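Local atomic coordinates of protein Vng1086c (Halobacterium sp., PDB entry 2GF4), a protein that is of unknown function but binds calcium and assembles from four copies of a largely helical chain of the UPF0058 family. Residues H45-K48 with S49-K52. Sequence-based numbering, arbitrary orientation.
Sequences HKSK and SEHK
Ser47 and Glu50 form a capping box at the start of helix 48-71, where the loop following helix 32-37 turns into the long helix. Ser47 is the N-cap: its OG accepts from Glu50 N at 3.0 Å, serving a first-turn amide whose usual acceptor, the carbonyl four residues back, lies before the helix. Serine suits the place because its side chain is short and a chi1 of 78° tucks OG in over the main chain, facing Glu50 N. Glu50 returns the bond, glutamate being long enough to span back three residues with an acceptor at its end. Its CG lies anti to the carbonyl carbon (chi1 -71°) and the chain runs on extended, carrying Glu50 OE1 back to Ser47 N at 2.9 Å. Ser47 OG also donates to Glu50 OE1, at 3.2 Å, so one carboxylate oxygen takes two bonds, both on its anti side and somewhat out of the carboxylate plane. Lys46 crosses this side chain at about a right angle, its CB 3.4 Å from Glu50 OE1. Replacing Glu50 by alanine would probably leave Ser47 N without its acceptor and Ser47 OG with just the backbone amide to hold it, a looser cap. The regular pattern then takes over: His51 N bonds to Ser47 O at 3.1 Å, and Lys52 N to Lys48 O. The buried His51 ring presents its edge to the loop, with CD2 3.3 Å from Ser47 O; histidine's two nitrogens let it bond both His10 of helix 3-21 and His43 O. Lys52 NZ makes salt bridges to Asp69 and Glu70 of a second subunit, whose Glu70 also hydrogen-bonds Ser49 OG. A carboxylate beside the first-turn amides should also interact favourably with the helix dipole, so the box probably both fixes where the helix begins and steadies its positive end.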
loop_
_atom_site.group_PDB
_atom_site.type_symbol
_atom_site.label_atom_id
_atom_site.label_comp_id
_atom_site.label_asym_id
_atom_site.label_seq_id
_atom_site.Cartn_x
_atom_site.Cartn_y
_atom_site.Cartn_z
ATOM N N HIS A 45 7.544 -25.308 -7.698
ATOM C CA HIS A 45 6.323 -25.946 -8.162
ATOM C C HIS A 45 5.073 -25.303 -7.661
ATOM O O HIS A 45 3.988 -25.769 -7.997
ATOM C CB HIS A 45 6.304 -27.396 -7.799
ATOM C CG HIS A 45 7.425 -28.159 -8.422
ATOM N ND1 HIS A 45 7.660 -28.158 -9.779
ATOM C CD2 HIS A 45 8.402 -28.906 -7.866
ATOM C CE1 HIS A 45 8.735 -28.880 -10.031
ATOM N NE2 HIS A 45 9.202 -29.339 -8.888
ATOM N N LYS A 46 5.188 -24.281 -6.831
ATOM C CA LYS A 46 3.973 -23.617 -6.382
ATOM C C LYS A 46 3.461 -22.693 -7.506
ATOM O O LYS A 46 4.208 -22.344 -8.445
ATOM C CB LYS A 46 4.242 -22.848 -5.107
ATOM C CG LYS A 46 4.361 -23.759 -3.917
ATOM C CD LYS A 46 4.733 -22.943 -2.709
ATOM C CE LYS A 46 4.765 -23.864 -1.539
ATOM N NZ LYS A 46 4.760 -23.112 -0.291
ATOM N N SER A 47 2.211 -22.294 -7.409
ATOM C CA SER A 47 1.570 -21.496 -8.450
ATOM C C SER A 47 2.086 -20.097 -8.775
ATOM O O SER A 47 2.777 -19.472 -7.967
ATOM C CB SER A 47 0.058 -21.421 -8.153
ATOM O OG SER A 47 -0.264 -20.469 -7.123
ATOM N N LYS A 48 1.819 -19.648 -9.997
ATOM C CA LYS A 48 2.176 -18.292 -10.406
ATOM C C LYS A 48 1.507 -17.347 -9.404
ATOM O O LYS A 48 2.097 -16.342 -9.011
ATOM C CB LYS A 48 1.592 -17.996 -11.768
ATOM C CG LYS A 48 2.572 -18.154 -12.880
ATOM C CD LYS A 48 1.866 -17.779 -14.170
ATOM C CE LYS A 48 2.737 -16.867 -15.027
ATOM N NZ LYS A 48 2.006 -15.776 -15.756
ATOM N N SER A 49 0.275 -17.656 -8.992
ATOM C CA SER A 49 -0.460 -16.805 -8.057
ATOM C C SER A 49 0.186 -16.711 -6.681
ATOM O O SER A 49 0.165 -15.638 -6.064
ATOM C CB SER A 49 -1.878 -17.334 -7.936
ATOM O OG SER A 49 -2.549 -16.712 -6.851
ATOM N N GLU A 50 0.738 -17.824 -6.192
ATOM C CA GLU A 50 1.408 -17.814 -4.900
ATOM C C GLU A 50 2.685 -16.978 -5.045
ATOM O O GLU A 50 3.031 -16.242 -4.127
ATOM C CB GLU A 50 1.752 -19.252 -4.484
ATOM C CG GLU A 50 0.480 -20.032 -4.117
ATOM C CD GLU A 50 0.695 -21.507 -3.856
ATOM O OE1 GLU A 50 0.930 -22.277 -4.812
ATOM O OE2 GLU A 50 0.621 -21.930 -2.692
ATOM N N HIS A 51 3.375 -17.054 -6.182
ATOM C CA HIS A 51 4.599 -16.272 -6.321
ATOM C C HIS A 51 4.336 -14.795 -6.475
ATOM O O HIS A 51 5.123 -13.989 -5.975
ATOM C CB HIS A 51 5.422 -16.846 -7.446
ATOM C CG HIS A 51 6.184 -18.067 -7.008
ATOM N ND1 HIS A 51 7.285 -17.996 -6.183
ATOM C CD2 HIS A 51 5.966 -19.383 -7.229
ATOM C CE1 HIS A 51 7.706 -19.212 -5.915
ATOM N NE2 HIS A 51 6.930 -20.068 -6.541
ATOM N N LYS A 52 3.246 -14.440 -7.154
ATOM C CA LYS A 52 2.855 -13.034 -7.304
ATOM C C LYS A 52 2.541 -12.496 -5.919
ATOM O O LYS A 52 2.935 -11.384 -5.596
ATOM C CB LYS A 52 1.590 -12.918 -8.127
ATOM C CG LYS A 52 1.867 -13.086 -9.581
ATOM C CD LYS A 52 0.685 -12.613 -10.365
ATOM C CE LYS A 52 0.231 -13.734 -11.242
ATOM N NZ LYS A 52 -1.214 -13.643 -11.529
#